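Local coordinates for hypothetical protein PA2201 (Pseudomonas aeruginosa, PDB 2FEF), which is of unknown function but probably acts as an immunity protein against a PoNe-type DNase toxin, at residues B[137-142]-B[172-176]; B[146-151]-B[247-253]; B[162-166]-B[184-189]; B[225-230]-B[255-260]. All blocks are in the same frame, centred on the assembly; numbering follows the deposited sequence.

Contact 1 of 4, residues B[137-142]-B[172-176]; sequences PALAPR and VLQFD
R142 meets D176 nearly at a right angle along the run of the two side chains, yet their flat ends lie almost in one plane, the guanidinium and carboxylate planes being 26° apart. D176 OD1 offers its syn lone pair to R142 NE at 2.9 Å, and R142 NH2 adds a weak, longer bond to the same oxygen. The other carboxylate oxygen, D176 OD2, accepts from a water that also takes the backbone N-H of R142. D176 CG stands opposite its own backbone N (chi1 -167°), which carries the carboxylate across to the arginine; R142 NH1 goes on to a second salt bridge with E197.

The 172-176 segment is the turn that closes helix 165-172: Q174 leaves the helix with positive phi, and a type I' turn, bonded from D176 N to L173 O, reverses the chain. V172 O takes the N-H of L139 at 3.1 Å. Beside that bond L139 CB sits 3.6 Å from V172 CG1, the two side chains slanting across one another, while L139 and L173 run side by side in the same direction. P141 lays its CG 3.3 Å from D176 O. At the far end P137 CB rests 3.9 Å from Q174 CG, on the aliphatic part of the glutamine. A water joins Q174 NE2 to A138 N.

Contact 2 of 4, residues B[146-151]-B[247-253]; sequences YPFALQ and LTGPYAW
The W253 indole takes L150 CD2 over one face: the methyl stands 3.6 Å from the centroid of the five-membered ring and 5° off its normal, a CH-pi contact that is almost vertical. L150 CG lies opposite its backbone N (chi1 172°), bringing that methyl over the indole. P147 CG approaches the same indole obliquely, 3.9 Å from W253 CE3; the partner of W253 NE1 is Y230. The F148 ring is also met obliquely, by A252 CB at 3.6 Å from F148 CD1 and by Y251 CB near F148 CZ. The F148 and Y251 side chains run alongside each other in a common direction, and the Y251 hydroxyl is bonded to D50 of the second subunit.

P147 is packed against the bare backbone of G249, with its CG 3.7 Å from G249 CA. The neighbouring ring carbon, P147 CD, meets L247 CD2 at 4.0 Å.

Q151 NE2 gives the one hydrogen bond between the segments, 3.0 Å to A252 O. It lands on a lone pair in the carbonyl plane, though the amide is tilted, and NE2 also reaches S84 O. Here the first turns of a buried helix, 146-158, with proline in its opening turn, pack on an irregular loop leading to helix 258-267 in an all-helical fold whose C-terminal part belongs to the PoNi sequence family.

Contact 3 of 4, residues B[162-166]-B[184-189]; sequences QELIP and LGAAAL
I165 and A188 make the apolar centre, the isoleucine CB 3.7 Å from the alanine CB, and I165 CG2 rests on the backbone of G185, 4.1 Å from its CA. With CG2 opposite the backbone N and CG1 beside it (chi1 -73°), both CG2 and CD1 of I165 lie against the A188 methyl. P166 continues the surface: its CG touches A188 O at 3.4 Å, and its CB lies 4.2 Å from L189 CD2.

The polar link runs through one water. It donates to Q162 OE1 at 2.8 Å and to L184 O, and accepts from A188 N. Sitting between L184 O and A188 N, it stands in for the missing helix bond of A188 where helix 179-189 is kinked.

Small residues, G185 and A188, let the start of helix 165-172 come close to the end of helix 179-189. The two are thus joined by van der Waals packing and a water that takes up the A188 N-H and the L184 carbonyl at the kink.

Contact 4 of 4, residues B[225-230]-B[255-260]; sequences YLQSQY and WWAMEV
E259 OE2 is held by two tyrosine hydroxyls, Y225 OH at 2.6 Å and Y230 OH at 2.7 Å. They reach it from different sides of the carboxylate: Y230 on the syn side and Y225 on the anti side, both somewhat out of its plane. The rings stand steeply to the carboxylate, with planes 88° apart for Y225 and 79° for Y230, and each presents its edge to OE2. E259 gets there by a bent chain, its CG flanked by both backbone N and carbonyl carbon (chi1 76°), and its OE1 takes the N-H of V260 at 3.0 Å. Two hydroxyl donors on one oxygen would be expected to favour the ionised acid in this buried place. Y230 OH has a further partner in W253 NE1, so it can accept from the indole while donating to the glutamate.

The A257 methyl sits over the centre of the Y230 ring, 3.7 Å from its centroid, and W255 O lies at the ring's edge. V260 and Y225 run antiparallel past one another, V260 CG2 3.6 Å from Y225 CD2, while L226 packs obliquely on V260. With A257 at the N-cap of helix 258-267, the contact joins the start of that helix to helix 223-234. The short helix 201-204 touches Y225 and E259 through F204, and helix 146-158 lies against M258 and E259.

Overall arrangement
Contact 2 lies deepest, its centre about 6 Å from the centre of the chain; contact 4 is also buried, while contacts 1 and 3 are only partly so. Contacts 1 and 3 work at opposite ends of helix 165-172, and F175 of contact 1 packs on L189 of contact 3. Helix 146-158 in contact 2 is the common neighbour: L139 and L173 lean on it from contact 1, L184 from contact 3 and M258 from contact 4. The chemistry follows depth in part: contact 1 puts its charge pair at an exposed arginine and, like contact 3, uses bridging water, whereas contact 4 buries a carboxylate between hydroxyls. Contacts 2 and 4 join through W253 and Y230.

Contact 1 of 4, residues B[137-142]-B[172-176]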
loop_
_atom_site.group_PDB
_atom_site.type_symbol
_atom_site.label_atom_id
_atom_site.label_comp_id
_atom_site.label_asym_id
_atom_site.label_seq_id
_atom_site.Cartn_x
_atom_site.Cartn_y
_atom_site.Cartn_z
ATOM N N PRO B 137 -23.158 11.795 -7.323
ATOM C CA PRO B 137 -23.397 10.583 -6.553
ATOM C C PRO B 137 -22.095 9.855 -6.238
ATOM O O PRO B 137 -21.082 10.072 -6.923
ATOM C CB PRO B 137 -24.231 9.703 -7.501
ATOM C CG PRO B 137 -24.716 10.599 -8.600
ATOM C CD PRO B 137 -23.846 11.812 -8.627
ATOM N N ALA B 138 -22.138 8.968 -5.240
ATOM C CA ALA B 138 -20.988 8.123 -4.878
ATOM C C ALA B 138 -20.423 7.410 -6.115
ATOM O O ALA B 138 -19.193 7.257 -6.275
ATOM C CB ALA B 138 -21.392 7.101 -3.836
ATOM N N LEU B 139 -21.325 6.994 -6.989
ATOM C CA LEU B 139 -20.933 6.411 -8.267
ATOM C C LEU B 139 -21.682 7.144 -9.365
ATOM O O LEU B 139 -22.909 7.104 -9.439
ATOM C CB LEU B 139 -21.207 4.898 -8.276
ATOM C CG LEU B 139 -20.480 3.956 -9.235
ATOM C CD1 LEU B 139 -18.969 4.224 -9.347
ATOM C CD2 LEU B 139 -20.757 2.511 -8.815
ATOM N N ALA B 140 -20.931 7.840 -10.214
ATOM C CA ALA B 140 -21.516 8.706 -11.244
ATOM C C ALA B 140 -21.408 8.009 -12.585
ATOM O O ALA B 140 -20.337 8.057 -13.211
ATOM C CB ALA B 140 -20.783 10.025 -11.294
ATOM N N PRO B 141 -22.493 7.341 -13.022
ATOM C CA PRO B 141 -22.417 6.471 -14.196
ATOM C C PRO B 141 -22.233 7.243 -15.503
ATOM O O PRO B 141 -21.784 6.682 -16.472
ATOM C CB PRO B 141 -23.785 5.780 -14.193
ATOM C CG PRO B 141 -24.201 5.811 -12.788
ATOM C CD PRO B 141 -23.833 7.254 -12.412
ATOM N N ARG B 142 -22.537 8.544 -15.513
ATOM C CA ARG B 142 -22.324 9.339 -16.744
ATOM C C ARG B 142 -20.843 9.519 -17.068
ATOM O O ARG B 142 -20.473 9.836 -18.224
ATOM C CB ARG B 142 -23.031 10.705 -16.638
ATOM C CG ARG B 142 -24.530 10.597 -16.882
ATOM C CD ARG B 142 -25.249 11.920 -16.503
ATOM N NE ARG B 142 -26.691 11.702 -16.401
ATOM C CZ ARG B 142 -27.525 11.750 -17.431
ATOM N NH1 ARG B 142 -27.077 12.039 -18.647
ATOM N NH2 ARG B 142 -28.813 11.511 -17.253
ATOM N N VAL B 172 -26.320 4.652 -3.999
ATOM C CA VAL B 172 -25.006 4.752 -4.647
ATOM C C VAL B 172 -25.103 5.524 -5.969
ATOM O O VAL B 172 -24.230 6.371 -6.262
ATOM C CB VAL B 172 -24.318 3.360 -4.864
ATOM C CG1 VAL B 172 -22.880 3.527 -5.377
ATOM C CG2 VAL B 172 -24.307 2.531 -3.575
ATOM N N LEU B 173 -26.126 5.220 -6.782
ATOM C CA LEU B 173 -26.251 5.857 -8.097
ATOM C C LEU B 173 -27.180 7.063 -8.090
ATOM O O LEU B 173 -27.201 7.813 -9.064
ATOM C CB LEU B 173 -26.719 4.848 -9.182
ATOM C CG LEU B 173 -26.034 3.490 -9.251
ATOM C CD1 LEU B 173 -26.579 2.681 -10.474
ATOM C CD2 LEU B 173 -24.539 3.589 -9.317
ATOM N N GLN B 174 -27.973 7.209 -7.018
ATOM C CA GLN B 174 -29.009 8.253 -6.901
ATOM C C GLN B 174 -29.921 8.244 -8.124
ATOM O O GLN B 174 -30.278 9.300 -8.670
ATOM C CB GLN B 174 -28.386 9.641 -6.658
ATOM C CG GLN B 174 -27.516 9.708 -5.411
ATOM C CD GLN B 174 -27.010 11.120 -5.099
ATOM O OE1 GLN B 174 -27.327 12.089 -5.796
ATOM N NE2 GLN B 174 -26.218 11.232 -4.050
ATOM N N PHE B 175 -30.283 7.030 -8.562
ATOM C CA PHE B 175 -31.163 6.814 -9.700
ATOM C C PHE B 175 -30.701 7.436 -11.014
ATOM O O PHE B 175 -31.494 7.596 -11.930
ATOM C CB PHE B 175 -32.623 7.201 -9.374
ATOM C CG PHE B 175 -33.371 6.138 -8.612
ATOM C CD1 PHE B 175 -33.942 5.054 -9.279
ATOM C CD2 PHE B 175 -33.522 6.230 -7.246
ATOM C CE1 PHE B 175 -34.646 4.079 -8.574
ATOM C CE2 PHE B 175 -34.223 5.261 -6.530
ATOM C CZ PHE B 175 -34.764 4.185 -7.186
ATOM N N ASP B 176 -29.417 7.752 -11.119
ATOM C CA ASP B 176 -28.872 8.314 -12.370
ATOM C C ASP B 176 -28.424 7.139 -13.262
ATOM O O ASP B 176 -27.240 6.884 -13.446
ATOM C CB ASP B 176 -27.713 9.281 -12.059
ATOM C CG ASP B 176 -27.288 10.149 -13.273
ATOM O OD1 ASP B 176 -28.000 10.200 -14.297
ATOM O OD2 ASP B 176 -26.218 10.785 -13.182
HETATM O O HOH W 1 -24.408 8.738 -3.620
HETATM O O HOH W 2 -23.368 10.367 -13.513
#

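Contact 2 of 4, residues B[146-151]-B[247-253]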
loop_
_atom_site.group_PDB
_atom_site.type_symbol
_atom_site.label_atom_id
_atom_site.label_comp_id
_atom_site.label_asym_id
_atom_site.label_seq_id
_atom_site.Cartn_x
_atom_site.Cartn_y
_atom_site.Cartn_z
ATOM N N TYR B 146 -18.757 4.365 -14.929
ATOM C CA TYR B 146 -19.842 3.468 -15.382
ATOM C C TYR B 146 -19.533 1.968 -15.204
ATOM O O TYR B 146 -20.406 1.239 -14.779
ATOM C CB TYR B 146 -20.181 3.731 -16.852
ATOM C CG TYR B 146 -21.452 3.068 -17.350
ATOM C CD1 TYR B 146 -22.701 3.708 -17.207
ATOM C CD2 TYR B 146 -21.413 1.837 -18.032
ATOM C CE1 TYR B 146 -23.875 3.128 -17.690
ATOM C CE2 TYR B 146 -22.584 1.250 -18.505
ATOM C CZ TYR B 146 -23.800 1.894 -18.350
ATOM O OH TYR B 146 -24.949 1.309 -18.825
ATOM N N PRO B 147 -18.309 1.509 -15.537
ATOM C CA PRO B 147 -18.072 0.059 -15.366
ATOM C C PRO B 147 -18.320 -0.453 -13.932
ATOM O O PRO B 147 -18.670 -1.584 -13.779
ATOM C CB PRO B 147 -16.598 -0.106 -15.714
ATOM C CG PRO B 147 -16.304 1.035 -16.681
ATOM C CD PRO B 147 -17.114 2.188 -16.076
ATOM N N PHE B 148 -18.085 0.352 -12.888
ATOM C CA PHE B 148 -18.407 -0.145 -11.526
ATOM C C PHE B 148 -19.897 -0.292 -11.334
ATOM O O PHE B 148 -20.356 -1.172 -10.575
ATOM C CB PHE B 148 -17.871 0.822 -10.422
ATOM C CG PHE B 148 -16.377 0.905 -10.385
ATOM C CD1 PHE B 148 -15.626 -0.111 -9.813
ATOM C CD2 PHE B 148 -15.716 2.038 -10.893
ATOM C CE1 PHE B 148 -14.209 -0.035 -9.756
ATOM C CE2 PHE B 148 -14.280 2.151 -10.832
ATOM C CZ PHE B 148 -13.540 1.104 -10.276
ATOM N N ALA B 149 -20.676 0.599 -11.965
ATOM C CA ALA B 149 -22.147 0.498 -11.834
ATOM C C ALA B 149 -22.631 -0.733 -12.640
ATOM O O ALA B 149 -23.502 -1.495 -12.186
ATOM C CB ALA B 149 -22.835 1.770 -12.319
ATOM N N LEU B 150 -22.046 -0.927 -13.818
ATOM C CA LEU B 150 -22.336 -2.122 -14.645
ATOM C C LEU B 150 -22.044 -3.377 -13.817
ATOM O O LEU B 150 -22.881 -4.280 -13.750
ATOM C CB LEU B 150 -21.473 -2.132 -15.934
ATOM C CG LEU B 150 -21.559 -3.434 -16.763
ATOM C CD1 LEU B 150 -23.004 -3.634 -17.219
ATOM C CD2 LEU B 150 -20.606 -3.287 -17.932
ATOM N N GLN B 151 -20.857 -3.435 -13.191
ATOM C CA GLN B 151 -20.497 -4.602 -12.378
ATOM C C GLN B 151 -21.520 -4.820 -11.241
ATOM O O GLN B 151 -21.961 -5.941 -10.990
ATOM C CB GLN B 151 -19.096 -4.429 -11.730
ATOM C CG GLN B 151 -18.647 -5.743 -11.029
ATOM C CD GLN B 151 -17.519 -5.540 -10.052
ATOM O OE1 GLN B 151 -17.723 -4.992 -8.962
ATOM N NE2 GLN B 151 -16.322 -6.006 -10.420
ATOM N N LEU B 247 -15.541 2.388 -24.333
ATOM C CA LEU B 247 -15.285 2.479 -22.915
ATOM C C LEU B 247 -14.635 1.163 -22.491
ATOM O O LEU B 247 -14.997 0.079 -22.978
ATOM C CB LEU B 247 -16.599 2.656 -22.145
ATOM C CG LEU B 247 -16.476 2.925 -20.635
ATOM C CD1 LEU B 247 -15.896 4.323 -20.455
ATOM C CD2 LEU B 247 -17.847 2.797 -19.979
ATOM N N THR B 248 -13.665 1.260 -21.599
ATOM C CA THR B 248 -13.092 0.062 -20.960
ATOM C C THR B 248 -13.133 0.262 -19.441
ATOM O O THR B 248 -13.225 1.406 -18.950
ATOM C CB THR B 248 -11.631 -0.205 -21.418
ATOM O OG1 THR B 248 -10.803 0.894 -20.993
ATOM C CG2 THR B 248 -11.565 -0.384 -22.973
ATOM N N GLY B 249 -13.076 -0.827 -18.701
ATOM C CA GLY B 249 -13.145 -0.765 -17.226
ATOM C C GLY B 249 -12.238 -1.848 -16.671
ATOM O O GLY B 249 -12.724 -2.900 -16.241
ATOM N N PRO B 250 -10.909 -1.613 -16.685
ATOM C CA PRO B 250 -9.999 -2.665 -16.226
ATOM C C PRO B 250 -10.120 -2.930 -14.718
ATOM O O PRO B 250 -9.634 -3.949 -14.251
ATOM C CB PRO B 250 -8.615 -2.093 -16.540
ATOM C CG PRO B 250 -8.803 -0.604 -16.488
ATOM C CD PRO B 250 -10.170 -0.410 -17.124
ATOM N N TYR B 251 -10.763 -2.034 -13.970
ATOM C CA TYR B 251 -10.911 -2.232 -12.518
ATOM C C TYR B 251 -12.175 -2.988 -12.100
ATOM O O TYR B 251 -12.292 -3.366 -10.911
ATOM C CB TYR B 251 -10.826 -0.887 -11.739
ATOM C CG TYR B 251 -9.467 -0.244 -11.834
ATOM C CD1 TYR B 251 -8.474 -0.558 -10.896
ATOM C CD2 TYR B 251 -9.161 0.672 -12.874
ATOM C CE1 TYR B 251 -7.211 0.033 -10.963
ATOM C CE2 TYR B 251 -7.868 1.241 -12.974
ATOM C CZ TYR B 251 -6.919 0.919 -12.007
ATOM O OH TYR B 251 -5.661 1.462 -12.026
ATOM N N ALA B 252 -13.145 -3.181 -13.011
ATOM C CA ALA B 252 -14.408 -3.827 -12.603
ATOM C C ALA B 252 -15.011 -4.752 -13.664
ATOM O O ALA B 252 -15.715 -5.687 -13.334
ATOM C CB ALA B 252 -15.446 -2.793 -12.184
ATOM N N TRP B 253 -14.731 -4.465 -14.929
ATOM C CA TRP B 253 -15.509 -5.060 -16.053
ATOM C C TRP B 253 -14.608 -5.959 -16.902
ATOM O O TRP B 253 -14.909 -7.159 -17.134
ATOM C CB TRP B 253 -16.114 -3.861 -16.808
ATOM C CG TRP B 253 -16.792 -4.098 -18.131
ATOM C CD1 TRP B 253 -17.402 -5.235 -18.572
ATOM C CD2 TRP B 253 -16.913 -3.143 -19.168
ATOM N NE1 TRP B 253 -17.924 -5.039 -19.843
ATOM C CE2 TRP B 253 -17.634 -3.756 -20.228
ATOM C CE3 TRP B 253 -16.470 -1.819 -19.324
ATOM C CZ2 TRP B 253 -17.919 -3.087 -21.418
ATOM C CZ3 TRP B 253 -16.767 -1.162 -20.516
ATOM C CH2 TRP B 253 -17.492 -1.792 -21.525
#

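Contact 3 of 4, residues B[162-166]-B[184-189]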
loop_
_atom_site.group_PDB
_atom_site.type_symbol
_atom_site.label_atom_id
_atom_site.label_comp_id
_atom_site.label_asym_id
_atom_site.label_seq_id
_atom_site.Cartn_x
_atom_site.Cartn_y
_atom_site.Cartn_z
ATOM N N GLN B 162 -29.912 -10.024 -6.402
ATOM C CA GLN B 162 -30.635 -8.843 -6.917
ATOM C C GLN B 162 -31.336 -8.025 -5.843
ATOM O O GLN B 162 -31.699 -6.878 -6.078
ATOM C CB GLN B 162 -31.709 -9.257 -7.922
ATOM C CG GLN B 162 -31.172 -9.881 -9.238
ATOM C CD GLN B 162 -32.256 -10.007 -10.280
ATOM O OE1 GLN B 162 -33.017 -9.056 -10.514
ATOM N NE2 GLN B 162 -32.333 -11.183 -10.928
ATOM N N GLU B 163 -31.595 -8.636 -4.691
ATOM C CA GLU B 163 -32.208 -7.914 -3.588
ATOM C C GLU B 163 -31.350 -6.740 -3.069
ATOM O O GLU B 163 -31.845 -5.869 -2.341
ATOM C CB GLU B 163 -32.589 -8.888 -2.452
ATOM C CG GLU B 163 -31.470 -9.128 -1.394
ATOM C CD GLU B 163 -30.481 -10.227 -1.789
ATOM N N LEU B 164 -30.075 -6.688 -3.456
ATOM C CA LEU B 164 -29.251 -5.535 -3.087
ATOM C C LEU B 164 -29.309 -4.374 -4.096
ATOM O O LEU B 164 -28.913 -3.230 -3.777
ATOM C CB LEU B 164 -27.809 -5.968 -2.894
ATOM C CG LEU B 164 -27.480 -7.041 -1.853
ATOM C CD1 LEU B 164 -25.977 -7.369 -1.997
ATOM C CD2 LEU B 164 -27.815 -6.538 -0.436
ATOM N N ILE B 165 -29.849 -4.659 -5.283
ATOM C CA ILE B 165 -29.847 -3.694 -6.380
ATOM C C ILE B 165 -30.663 -2.418 -6.042
ATOM O O ILE B 165 -30.200 -1.305 -6.331
ATOM C CB ILE B 165 -30.315 -4.368 -7.726
ATOM C CG1 ILE B 165 -29.203 -5.302 -8.261
ATOM C CG2 ILE B 165 -30.728 -3.300 -8.754
ATOM C CD1 ILE B 165 -29.672 -6.208 -9.436
ATOM N N PRO B 166 -31.872 -2.564 -5.439
ATOM C CA PRO B 166 -32.606 -1.322 -5.144
ATOM C C PRO B 166 -31.877 -0.319 -4.282
ATOM O O PRO B 166 -31.874 0.838 -4.663
ATOM C CB PRO B 166 -33.894 -1.815 -4.455
ATOM C CG PRO B 166 -34.118 -3.177 -5.127
ATOM C CD PRO B 166 -32.698 -3.740 -5.111
ATOM N N LEU B 184 -31.001 -3.852 -16.614
ATOM C CA LEU B 184 -30.361 -4.745 -15.634
ATOM C C LEU B 184 -31.060 -4.738 -14.279
ATOM O O LEU B 184 -31.160 -5.770 -13.630
ATOM C CB LEU B 184 -28.874 -4.429 -15.476
ATOM C CG LEU B 184 -28.026 -4.703 -16.730
ATOM C CD1 LEU B 184 -26.571 -4.302 -16.504
ATOM C CD2 LEU B 184 -28.150 -6.195 -17.139
ATOM N N GLY B 185 -31.524 -3.572 -13.838
ATOM C CA GLY B 185 -32.206 -3.476 -12.549
ATOM C C GLY B 185 -33.714 -3.553 -12.555
ATOM O O GLY B 185 -34.340 -3.463 -11.488
ATOM N N ALA B 186 -34.297 -3.732 -13.739
ATOM C CA ALA B 186 -35.747 -3.638 -13.931
ATOM C C ALA B 186 -36.550 -4.551 -13.006
ATOM O O ALA B 186 -37.474 -4.088 -12.334
ATOM C CB ALA B 186 -36.115 -3.897 -15.395
ATOM N N ALA B 187 -36.179 -5.834 -12.958
ATOM C CA ALA B 187 -36.888 -6.831 -12.138
ATOM C C ALA B 187 -36.714 -6.524 -10.674
ATOM O O ALA B 187 -37.659 -6.645 -9.900
ATOM C CB ALA B 187 -36.378 -8.244 -12.423
ATOM N N ALA B 188 -35.491 -6.146 -10.295
ATOM C CA ALA B 188 -35.168 -5.835 -8.909
ATOM C C ALA B 188 -35.971 -4.655 -8.347
ATOM O O ALA B 188 -36.407 -4.688 -7.192
ATOM C CB ALA B 188 -33.670 -5.566 -8.767
ATOM N N LEU B 189 -36.157 -3.635 -9.179
ATOM C CA LEU B 189 -36.782 -2.376 -8.782
ATOM C C LEU B 189 -38.268 -2.315 -9.116
ATOM O O LEU B 189 -38.983 -1.435 -8.610
ATOM C CB LEU B 189 -36.092 -1.239 -9.515
ATOM C CG LEU B 189 -34.752 -0.739 -8.979
ATOM C CD1 LEU B 189 -33.898 -0.190 -10.129
ATOM C CD2 LEU B 189 -34.980 0.326 -7.897
HETATM O O HOH W 3 -33.117 -6.738 -12.067
#

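Contact 4 of 4, residues B[225-230]-B[255-260]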
loop_
_atom_site.group_PDB
_atom_site.type_symbol
_atom_site.label_atom_id
_atom_site.label_comp_id
_atom_site.label_asym_id
_atom_site.label_seq_id
_atom_site.Cartn_x
_atom_site.Cartn_y
_atom_site.Cartn_z
ATOM N N TYR B 225 -23.274 -8.288 -31.309
ATOM C CA TYR B 225 -22.729 -7.450 -30.235
ATOM C C TYR B 225 -21.519 -8.086 -29.548
ATOM O O TYR B 225 -20.489 -7.419 -29.375
ATOM C CB TYR B 225 -23.824 -7.085 -29.214
ATOM C CG TYR B 225 -23.336 -6.214 -28.060
ATOM C CD1 TYR B 225 -23.229 -4.841 -28.204
ATOM C CD2 TYR B 225 -22.996 -6.793 -26.804
ATOM C CE1 TYR B 225 -22.792 -4.040 -27.129
ATOM C CE2 TYR B 225 -22.568 -6.002 -25.726
ATOM C CZ TYR B 225 -22.471 -4.622 -25.904
ATOM O OH TYR B 225 -22.025 -3.834 -24.844
ATOM N N LEU B 226 -21.632 -9.363 -29.156
ATOM C CA LEU B 226 -20.498 -10.065 -28.559
ATOM C C LEU B 226 -19.303 -10.184 -29.510
ATOM O O LEU B 226 -18.157 -10.078 -29.074
ATOM C CB LEU B 226 -20.888 -11.483 -28.098
ATOM C CG LEU B 226 -21.618 -11.639 -26.773
ATOM C CD1 LEU B 226 -21.925 -13.092 -26.495
ATOM C CD2 LEU B 226 -20.753 -11.043 -25.639
ATOM N N GLN B 227 -19.559 -10.460 -30.790
ATOM C CA GLN B 227 -18.476 -10.592 -31.766
ATOM C C GLN B 227 -17.748 -9.275 -31.987
ATOM O O GLN B 227 -16.518 -9.238 -31.965
ATOM C CB GLN B 227 -18.990 -11.128 -33.115
ATOM C CG GLN B 227 -17.892 -11.269 -34.243
ATOM C CD GLN B 227 -16.760 -12.220 -33.872
ATOM O OE1 GLN B 227 -16.903 -13.048 -32.971
ATOM N NE2 GLN B 227 -15.618 -12.092 -34.558
ATOM N N SER B 228 -18.511 -8.202 -32.202
ATOM C CA SER B 228 -17.928 -6.930 -32.578
ATOM C C SER B 228 -17.411 -6.131 -31.382
ATOM O O SER B 228 -16.332 -5.535 -31.469
ATOM C CB SER B 228 -18.918 -6.110 -33.406
ATOM O OG SER B 228 -19.865 -5.453 -32.584
ATOM N N GLN B 229 -18.140 -6.133 -30.261
ATOM C CA GLN B 229 -17.732 -5.270 -29.160
ATOM C C GLN B 229 -16.797 -5.935 -28.151
ATOM O O GLN B 229 -16.201 -5.255 -27.314
ATOM C CB GLN B 229 -18.951 -4.600 -28.472
ATOM C CG GLN B 229 -19.841 -3.733 -29.409
ATOM C CD GLN B 229 -19.040 -2.736 -30.211
ATOM O OE1 GLN B 229 -18.245 -1.956 -29.654
ATOM N NE2 GLN B 229 -19.212 -2.771 -31.530
ATOM N N TYR B 230 -16.651 -7.263 -28.246
ATOM C CA TYR B 230 -15.781 -7.971 -27.317
ATOM C C TYR B 230 -14.698 -8.668 -28.104
ATOM O O TYR B 230 -13.558 -8.263 -28.029
ATOM C CB TYR B 230 -16.559 -8.948 -26.424
ATOM C CG TYR B 230 -17.269 -8.220 -25.336
ATOM C CD1 TYR B 230 -18.514 -7.624 -25.562
ATOM C CD2 TYR B 230 -16.648 -8.026 -24.095
ATOM C CE1 TYR B 230 -19.147 -6.871 -24.548
ATOM C CE2 TYR B 230 -17.276 -7.300 -23.077
ATOM C CZ TYR B 230 -18.508 -6.720 -23.314
ATOM O OH TYR B 230 -19.100 -6.025 -22.298
ATOM N N TRP B 255 -12.576 -8.151 -19.312
ATOM C CA TRP B 255 -12.818 -9.035 -20.455
ATOM C C TRP B 255 -14.296 -9.381 -20.671
ATOM O O TRP B 255 -14.691 -9.803 -21.752
ATOM C CB TRP B 255 -12.046 -10.316 -20.146
ATOM C CG TRP B 255 -12.036 -11.432 -21.139
ATOM C CD1 TRP B 255 -12.793 -12.559 -21.118
ATOM C CD2 TRP B 255 -11.161 -11.545 -22.250
ATOM N NE1 TRP B 255 -12.448 -13.381 -22.154
ATOM C CE2 TRP B 255 -11.431 -12.782 -22.868
ATOM C CE3 TRP B 255 -10.152 -10.727 -22.774
ATOM C CZ2 TRP B 255 -10.751 -13.208 -24.007
ATOM C CZ3 TRP B 255 -9.466 -11.162 -23.904
ATOM C CH2 TRP B 255 -9.772 -12.389 -24.509
ATOM N N TRP B 256 -15.108 -9.228 -19.630
ATOM C CA TRP B 256 -16.382 -9.942 -19.556
ATOM C C TRP B 256 -17.586 -9.186 -20.071
ATOM O O TRP B 256 -17.859 -8.081 -19.649
ATOM C CB TRP B 256 -16.629 -10.397 -18.100
ATOM C CG TRP B 256 -15.487 -11.262 -17.674
ATOM C CD1 TRP B 256 -14.495 -10.947 -16.785
ATOM C CD2 TRP B 256 -15.183 -12.549 -18.187
ATOM N NE1 TRP B 256 -13.588 -11.972 -16.719
ATOM C CE2 TRP B 256 -13.991 -12.977 -17.562
ATOM C CE3 TRP B 256 -15.802 -13.386 -19.133
ATOM C CZ2 TRP B 256 -13.401 -14.206 -17.835
ATOM C CZ3 TRP B 256 -15.212 -14.611 -19.415
ATOM C CH2 TRP B 256 -14.027 -15.014 -18.765
ATOM N N ALA B 257 -18.339 -9.833 -20.959
ATOM C CA ALA B 257 -19.639 -9.326 -21.369
ATOM C C ALA B 257 -20.659 -9.593 -20.280
ATOM O O ALA B 257 -21.562 -10.410 -20.449
ATOM C CB ALA B 257 -20.091 -10.012 -22.699
HETATM N N MSE B 258 -20.536 -8.858 -19.180
HETATM C CA MSE B 258 -21.393 -9.009 -17.990
HETATM C C MSE B 258 -22.806 -8.611 -18.294
HETATM O O MSE B 258 -23.740 -9.183 -17.738
HETATM C CB MSE B 258 -20.904 -8.000 -16.933
HETATM C CG MSE B 258 -19.621 -8.405 -16.412
HETATM SE SE MSE B 258 -19.136 -7.104 -15.014
HETATM C CE MSE B 258 -17.517 -8.055 -14.595
ATOM N N GLU B 259 -22.962 -7.610 -19.166
ATOM C CA GLU B 259 -24.288 -7.144 -19.540
ATOM C C GLU B 259 -25.078 -8.225 -20.317
ATOM O O GLU B 259 -26.221 -8.512 -19.976
ATOM C CB GLU B 259 -24.252 -5.798 -20.283
ATOM C CG GLU B 259 -23.816 -5.723 -21.775
ATOM C CD GLU B 259 -22.375 -6.079 -22.046
ATOM O OE1 GLU B 259 -21.968 -7.211 -21.690
ATOM O OE2 GLU B 259 -21.657 -5.302 -22.713
ATOM N N VAL B 260 -24.454 -8.801 -21.332
ATOM C CA VAL B 260 -25.096 -9.874 -22.141
ATOM C C VAL B 260 -25.417 -11.090 -21.252
ATOM O O VAL B 260 -26.513 -11.672 -21.328
ATOM C CB VAL B 260 -24.215 -10.298 -23.342
ATOM C CG1 VAL B 260 -24.917 -11.373 -24.222
ATOM C CG2 VAL B 260 -23.855 -9.098 -24.193
#